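Local atomic coordinates of phosphoserine aminotransferase SerC (Cytophaga hutchinsonii ATCC 33406, PDB entry 3FFR), a protein that probably catalyses the pyridoxal-phosphate-dependent transamination that converts 3-phosphohydroxypyruvate and glutamate into O-phosphoserine and 2-oxoglutarate in serine biosynthesis. Residues T47-D50 / N51-L55; V145-V149 / E150-T154; K176-W179 / T180-D183. All blocks are in the same frame, centred on the assembly; numbering follows the deposited sequence. Where two conformers were deposited one is given.

All three contacts are local, and along the chain they run in series, none nesting in or crossing another. Contact 1 comes first and closes successive turns near the C-terminal end of helix 39-55, between strand 62-67 and helix 246-262. Contact 2 follows where the chain leaves the short strand 145-146 and starts helix 149-152. Contact 3 closes a tight turn in the loop that leads into strand 184-188 of the seven-stranded sheet. Contacts 2 and 3 touch: Ile152 CG2 meets Ile182 CG2 at 3.4 Å, and Ile152 CD1 meets Phe177 CE1 at 3.7 Å. Contact 1 stands apart, its nearest atoms about 7 Å from contact 3 and about 12 Å from contact 2.

Contact 1 (T47-D50 / N51-L55); sequences TASD and NLKTL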
loop_
_atom_site.group_PDB
_atom_site.type_symbol
_atom_site.label_atom_id
_atom_site.label_comp_id
_atom_site.label_asym_id
_atom_site.label_seq_id
_atom_site.Cartn_x
_atom_site.Cartn_y
_atom_site.Cartn_z
ATOM N N THR A 47 18.011 6.182 -1.686
ATOM C CA THR A 47 18.258 6.238 -3.140
ATOM C C THR A 47 17.031 6.781 -3.869
ATOM O O THR A 47 17.123 7.674 -4.711
ATOM C CB THR A 47 18.610 4.848 -3.685
ATOM O OG1 THR A 47 19.859 4.422 -3.111
ATOM C CG2 THR A 47 18.711 4.848 -5.195
ATOM N N ALA A 48 15.870 6.228 -3.525
ATOM C CA ALA A 48 14.594 6.658 -4.152
ATOM C C ALA A 48 14.295 8.100 -3.800
ATOM O O ALA A 48 13.998 8.923 -4.672
ATOM C CB ALA A 48 13.427 5.747 -3.730
ATOM N N SER A 49 14.411 8.422 -2.513
ATOM C CA SER A 49 14.139 9.814 -2.047
ATOM C C SER A 49 15.084 10.841 -2.684
ATOM O O SER A 49 14.660 11.848 -3.279
ATOM C CB SER A 49 14.189 9.876 -0.513
ATOM O OG SER A 49 13.863 11.157 -0.020
ATOM N N ASP A 50 16.377 10.568 -2.606
ATOM C CA ASP A 50 17.357 11.471 -3.208
ATOM C C ASP A 50 17.172 11.605 -4.715
ATOM O O ASP A 50 17.314 12.692 -5.273
ATOM C CB ASP A 50 18.804 10.993 -2.951
ATOM C CG ASP A 50 19.291 11.269 -1.529
ATOM O OD1 ASP A 50 18.581 11.975 -0.784
ATOM O OD2 ASP A 50 20.397 10.780 -1.154
ATOM N N ASN A 51 16.953 10.478 -5.391
ATOM C CA ASN A 51 16.843 10.510 -6.872
ATOM C C ASN A 51 15.647 11.342 -7.303
ATOM O O ASN A 51 15.699 12.030 -8.302
ATOM C CB ASN A 51 16.757 9.119 -7.510
ATOM C CG ASN A 51 18.099 8.389 -7.534
ATOM O OD1 ASN A 51 19.147 8.952 -7.144
ATOM N ND2 ASN A 51 18.075 7.109 -7.981
ATOM N N LEU A 52 14.563 11.284 -6.531
ATOM C CA LEU A 52 13.386 12.097 -6.851
ATOM C C LEU A 52 13.724 13.577 -6.662
ATOM O O LEU A 52 13.305 14.426 -7.456
ATOM C CB LEU A 52 12.161 11.715 -6.019
ATOM C CG LEU A 52 11.461 10.422 -6.435
ATOM C CD1 LEU A 52 10.468 9.974 -5.331
ATOM C CD2 LEU A 52 10.726 10.608 -7.785
ATOM N N LYS A 53 14.457 13.873 -5.600
ATOM C CA LYS A 53 14.804 15.290 -5.327
ATOM C C LYS A 53 15.678 15.821 -6.457
ATOM O O LYS A 53 15.581 16.979 -6.872
ATOM C CB LYS A 53 15.487 15.447 -3.976
ATOM C CG LYS A 53 14.558 15.159 -2.814
ATOM C CD LYS A 53 15.252 15.077 -1.449
ATOM C CE LYS A 53 14.264 14.728 -0.369
ATOM N NZ LYS A 53 14.857 14.646 1.005
ATOM N N THR A 54 16.539 14.954 -6.960
ATOM C CA THR A 54 17.452 15.378 -8.039
ATOM C C THR A 54 16.671 15.528 -9.360
ATOM O O THR A 54 16.721 16.564 -10.065
ATOM C CB THR A 54 18.604 14.371 -8.204
ATOM O OG1 THR A 54 19.327 14.266 -6.973
ATOM C CG2 THR A 54 19.556 14.816 -9.307
ATOM N N LEU A 55 15.900 14.502 -9.664
ATOM C CA LEU A 55 15.171 14.479 -10.948
ATOM C C LEU A 55 14.185 15.622 -11.075
ATOM O O LEU A 55 13.988 16.186 -12.160
ATOM C CB LEU A 55 14.414 13.169 -11.100
ATOM C CG LEU A 55 13.675 12.949 -12.423
ATOM C CD1 LEU A 55 14.698 12.707 -13.504
ATOM C CD2 LEU A 55 12.678 11.751 -12.287
HETATM O O HOH W 1 16.327 12.088 0.741
#
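Thr47 to Thr54 is unbroken helix: the amides of Asn51, Leu52, Lys53 and Thr54 donate in turn to the carbonyls of Thr47, Ala48, Ser49 and Asp50. Asn51 N lies 2.9 Å from Thr47 O. Lys53 N lies 3.1 Å from Ser49 O. Thr47 and Asn51 run alongside each other in the same direction, Thr47 CG2 3.6 Å from Asn51 ND2. Because Asn51 CG is anti to its own carbonyl carbon (chi1 -75°), the amide folds back over the turn, and its carbon CG comes 3.1 Å from Thr47 O. ND2 donates outward to Gly253 O of helix 246-262, with a weaker bond to Thr256 OG1. This is the end of helix 39-55, wedged between that helix and strand 62-67. Shortening this side chain to an alanine is likely to leave the Gly253 carbonyl without its asparagine donor and open a gap beside the Thr47 methyl. On another side of the helix, the extended Lys53 chain runs back past Ser49, CE 3.6 Å from Ser49 OG. A single water joins three side chains here, accepting from Lys53 NZ at 3.0 Å, giving a proton to Asp50 OD1 at 2.7 Å and bonding Ser49 OG. The charges also have direct mates, Glu63 for Lys53 and Lys46 for Asp50.

Contact 2 (V145-V149 / E150-T154); sequences VSMPV and EDINT
Met147, a selenomethionine here, lays its side chain against Ile152 so that the two cross obliquely: SE comes 3.7 Å from Ile152 CG1, and CG brushes both Ile152 and the CB of Asp151. With CG anti to the backbone N (chi1 -176°), the Met147 chain runs out straight as far as SE and only then bends, bringing its flank, not its end methyl, to the isoleucine. Pro148 is the N-cap of helix 149-152, which puts Met147 just before the cap and Ile152 four places after it, the spacing of a hydrophobic staple. Both side chains also rest on Leu136 of strand 133-137, which packs the helix start against the seven-stranded sheet.

The Pro148 ring runs alongside Asp151 in the same direction, with CD 3.7 Å from OD2. One turn on, the Asn153 amide folds over the Val149 carbonyl: CG is 3.2 Å from Val149 O, while ND2 approaches Val149 CG1. The backbone bonds beneath are Ile152 N to Pro148 O at 3.0 Å and Asn153 N to Val149 O at 2.8 Å; Asp151 N adds a weak one to Pro148 O. At the far end Thr154 doubles back, its OG1 and N both donating to Asp151 O, the hydroxyl at 2.7 Å in the carbonyl plane.

A proline has no side-chain acceptor to cap the first amides, so the Met147-Ile152 staple, not a side-chain cap, is what spans the helix start. The negative charge of Asp151, in the first turn, would probably interact favourably with the N-terminal end of the helix, and it is salt-bridged to Lys296. Met147 O, by contrast, is buried without a polar partner, 3.3 Å from Ile152 CD1, a probable energetic cost of this apolar packing.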
loop_
_atom_site.group_PDB
_atom_site.type_symbol
_atom_site.label_atom_id
_atom_site.label_comp_id
_atom_site.label_asym_id
_atom_site.label_seq_id
_atom_site.Cartn_x
_atom_site.Cartn_y
_atom_site.Cartn_z
ATOM N N VAL A 145 -7.464 16.470 -20.161
ATOM C CA VAL A 145 -7.214 17.898 -19.998
ATOM C C VAL A 145 -6.145 18.176 -18.951
ATOM O O VAL A 145 -6.168 17.641 -17.840
ATOM C CB VAL A 145 -8.494 18.679 -19.602
ATOM C CG1 VAL A 145 -8.179 20.224 -19.347
ATOM C CG2 VAL A 145 -9.618 18.524 -20.699
ATOM N N SER A 146 -5.198 19.022 -19.328
ATOM C CA SER A 146 -4.159 19.488 -18.404
ATOM C C SER A 146 -4.382 20.916 -17.983
ATOM O O SER A 146 -5.076 21.682 -18.638
ATOM C CB SER A 146 -2.763 19.393 -19.023
ATOM O OG SER A 146 -2.392 18.068 -19.396
HETATM N N MSE A 147 -3.791 21.236 -16.843
HETATM C CA MSE A 147 -3.651 22.621 -16.355
HETATM C C MSE A 147 -2.147 22.919 -16.408
HETATM O O MSE A 147 -1.402 22.540 -15.496
HETATM C CB MSE A 147 -4.146 22.829 -14.942
HETATM C CG MSE A 147 -4.048 24.284 -14.568
HETATM SE SE MSE A 147 -4.630 24.696 -12.765
HETATM C CE MSE A 147 -6.546 24.999 -13.108
ATOM N N PRO A 148 -1.682 23.563 -17.486
ATOM C CA PRO A 148 -0.249 23.831 -17.623
ATOM C C PRO A 148 0.335 24.620 -16.454
ATOM O O PRO A 148 -0.376 25.334 -15.775
ATOM C CB PRO A 148 -0.173 24.635 -18.892
ATOM C CG PRO A 148 -1.300 24.147 -19.700
ATOM C CD PRO A 148 -2.418 23.979 -18.702
ATOM N N VAL A 149 1.638 24.463 -16.255
ATOM C CA VAL A 149 2.326 25.094 -15.123
ATOM C C VAL A 149 2.096 26.600 -15.078
ATOM O O VAL A 149 1.903 27.169 -14.007
ATOM C CB VAL A 149 3.828 24.703 -15.092
ATOM C CG1 VAL A 149 4.615 25.538 -14.068
ATOM C CG2 VAL A 149 3.961 23.183 -14.752
ATOM N N GLU A 150 2.050 27.240 -16.247
ATOM C CA GLU A 150 1.866 28.688 -16.280
ATOM C C GLU A 150 0.510 29.055 -15.688
ATOM O O GLU A 150 0.358 30.096 -15.051
ATOM C CB GLU A 150 2.034 29.284 -17.697
ATOM C CG GLU A 150 1.041 28.794 -18.734
ATOM C CD GLU A 150 1.280 29.426 -20.101
ATOM O OE1 GLU A 150 2.102 30.372 -20.178
ATOM O OE2 GLU A 150 0.640 28.981 -21.080
ATOM N N ASP A 151 -0.464 28.177 -15.876
ATOM C CA ASP A 151 -1.819 28.415 -15.324
ATOM C C ASP A 151 -1.822 28.095 -13.819
ATOM O O ASP A 151 -2.406 28.804 -12.992
ATOM C CB ASP A 151 -2.885 27.613 -16.069
ATOM C CG ASP A 151 -3.160 28.136 -17.503
ATOM O OD1 ASP A 151 -2.759 29.266 -17.871
ATOM O OD2 ASP A 151 -3.811 27.384 -18.237
ATOM N N ILE A 152 -1.146 27.009 -13.463
ATOM C CA ILE A 152 -1.020 26.625 -12.040
ATOM C C ILE A 152 -0.428 27.790 -11.233
ATOM O O ILE A 152 -0.833 28.095 -10.101
ATOM C CB ILE A 152 -0.126 25.362 -11.888
ATOM C CG1 ILE A 152 -0.945 24.166 -12.421
ATOM C CG2 ILE A 152 0.327 25.134 -10.395
ATOM C CD1 ILE A 152 -0.375 22.827 -12.337
ATOM N N ASN A 153 0.544 28.439 -11.855
ATOM C CA ASN A 153 1.305 29.500 -11.205
ATOM C C ASN A 153 0.492 30.737 -10.876
ATOM O O ASN A 153 0.959 31.603 -10.132
ATOM C CB ASN A 153 2.525 29.920 -12.051
ATOM C CG ASN A 153 3.645 28.900 -12.013
ATOM O OD1 ASN A 153 3.638 27.983 -11.186
ATOM N ND2 ASN A 153 4.628 29.066 -12.901
ATOM N N THR A 154 -0.705 30.819 -11.435
ATOM C CA THR A 154 -1.553 31.992 -11.217
ATOM C C THR A 154 -2.309 31.927 -9.912
ATOM O O THR A 154 -2.869 32.920 -9.457
ATOM C CB THR A 154 -2.607 32.198 -12.319
ATOM O OG1 THR A 154 -3.555 31.124 -12.314
ATOM C CG2 THR A 154 -1.953 32.350 -13.683
#

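Contact 3 (K176-W179 / T180-D183); sequences KFDW and TKID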
loop_
_atom_site.group_PDB
_atom_site.type_symbol
_atom_site.label_atom_id
_atom_site.label_comp_id
_atom_site.label_asym_id
_atom_site.label_seq_id
_atom_site.Cartn_x
_atom_site.Cartn_y
_atom_site.Cartn_z
ATOM N N LYS A 176 7.186 20.750 -15.337
ATOM C CA LYS A 176 8.320 21.283 -14.611
ATOM C C LYS A 176 7.813 22.401 -13.715
ATOM O O LYS A 176 7.648 23.557 -14.123
ATOM C CB LYS A 176 9.427 21.784 -15.535
ATOM C CG LYS A 176 10.675 22.162 -14.730
ATOM C CD LYS A 176 11.875 22.564 -15.568
ATOM C CE LYS A 176 13.085 22.784 -14.668
ATOM N NZ LYS A 176 12.829 23.848 -13.666
ATOM N N PHE A 177 7.550 22.040 -12.478
ATOM C CA PHE A 177 6.976 22.993 -11.530
ATOM C C PHE A 177 7.932 24.048 -11.044
ATOM O O PHE A 177 9.145 23.853 -10.980
ATOM C CB PHE A 177 6.327 22.280 -10.318
ATOM C CG PHE A 177 5.148 21.419 -10.704
ATOM C CD1 PHE A 177 3.912 22.013 -11.019
ATOM C CD2 PHE A 177 5.277 20.057 -10.825
ATOM C CE1 PHE A 177 2.852 21.262 -11.440
ATOM C CE2 PHE A 177 4.195 19.284 -11.231
ATOM C CZ PHE A 177 2.979 19.896 -11.546
ATOM N N ASP A 178 7.337 25.193 -10.755
ATOM C CA ASP A 178 8.009 26.251 -10.019
ATOM C C ASP A 178 7.598 25.978 -8.575
ATOM O O ASP A 178 6.452 26.223 -8.177
ATOM C CB ASP A 178 7.536 27.625 -10.447
ATOM C CG ASP A 178 8.182 28.736 -9.642
ATOM O OD1 ASP A 178 8.658 28.520 -8.511
ATOM O OD2 ASP A 178 8.168 29.870 -10.157
ATOM N N TRP A 179 8.541 25.446 -7.810
ATOM C CA TRP A 179 8.253 24.969 -6.457
ATOM C C TRP A 179 7.972 26.097 -5.496
ATOM O O TRP A 179 7.525 25.862 -4.391
ATOM C CB TRP A 179 9.401 24.097 -5.941
ATOM C CG TRP A 179 9.644 22.906 -6.839
ATOM C CD1 TRP A 179 10.718 22.715 -7.670
ATOM C CD2 TRP A 179 8.776 21.799 -7.051
ATOM N NE1 TRP A 179 10.578 21.553 -8.361
ATOM C CE2 TRP A 179 9.398 20.959 -7.994
ATOM C CE3 TRP A 179 7.547 21.416 -6.510
ATOM C CZ2 TRP A 179 8.824 19.781 -8.429
ATOM C CZ3 TRP A 179 6.996 20.221 -6.921
ATOM C CH2 TRP A 179 7.633 19.423 -7.881
ATOM N N THR A 180 8.216 27.330 -5.920
ATOM C CA THR A 180 7.946 28.459 -5.040
ATOM C C THR A 180 6.513 28.932 -5.160
ATOM O O THR A 180 6.031 29.652 -4.283
ATOM C CB THR A 180 8.861 29.676 -5.329
ATOM O OG1 THR A 180 8.454 30.319 -6.540
ATOM C CG2 THR A 180 10.350 29.264 -5.374
ATOM N N LYS A 181 5.830 28.493 -6.215
ATOM C CA LYS A 181 4.457 28.938 -6.467
ATOM C C LYS A 181 3.371 27.966 -6.047
ATOM O O LYS A 181 2.191 28.284 -6.093
ATOM C CB LYS A 181 4.302 29.367 -7.916
ATOM C CG LYS A 181 5.148 30.571 -8.226
ATOM C CD LYS A 181 4.973 31.044 -9.642
ATOM C CE LYS A 181 5.990 32.130 -9.937
ATOM N NZ LYS A 181 5.987 33.195 -8.880
ATOM N N ILE A 182 3.795 26.787 -5.599
ATOM C CA ILE A 182 2.896 25.780 -5.072
ATOM C C ILE A 182 3.492 25.287 -3.755
ATOM O O ILE A 182 4.548 25.775 -3.325
ATOM C CB ILE A 182 2.641 24.622 -6.047
ATOM C CG1 ILE A 182 3.944 23.856 -6.338
ATOM C CG2 ILE A 182 1.927 25.119 -7.339
ATOM C CD1 ILE A 182 3.750 22.598 -7.168
ATOM N N ASP A 183 2.814 24.355 -3.111
ATOM C CA ASP A 183 3.291 23.834 -1.835
ATOM C C ASP A 183 3.476 22.319 -1.803
ATOM O O ASP A 183 4.160 21.781 -0.930
ATOM C CB ASP A 183 2.324 24.264 -0.728
ATOM C CG ASP A 183 2.215 25.797 -0.626
ATOM O OD1 ASP A 183 3.194 26.423 -0.106
ATOM O OD2 ASP A 183 1.145 26.346 -1.025
#
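A type I beta turn from Asp178 to Lys181, with an Asx turn built into it, reverses the chain just before strand 184-188 of the seven-stranded sheet. The beta turn is closed by Lys181 N, which donates to Asp178 O at 3.1 Å from well above the carbonyl plane. Asp178 OD1 makes the Asx turn by taking the amide of Thr180 at 2.9 Å, and it takes the Thr180 hydroxyl as well, OG1 standing 2.7 Å away. Amide and hydroxyl come from the same face of the carboxylate, the hydroxyl on the syn side and the amide on the anti side. Thr180 OG1 can do this because it sits between its backbone N and carbonyl carbon (chi1 74°), turned back toward the aspartate. Two bonds on one oxygen should keep the carboxylate from rotating.

Beneath the turn, Ile182 CD1 fits into the corner where Phe177 and Trp179 meet, 3.9 Å from Phe177 CD1 and 4.0 Å from Trp179 CZ3. Trp179 is tied down by NE1, which donates to Leu56 O, and Tyr62 meets its ring edge-to-face. Phe177 CB lies against one face of that indole, 3.8 Å above the ring plane and offset toward the rim.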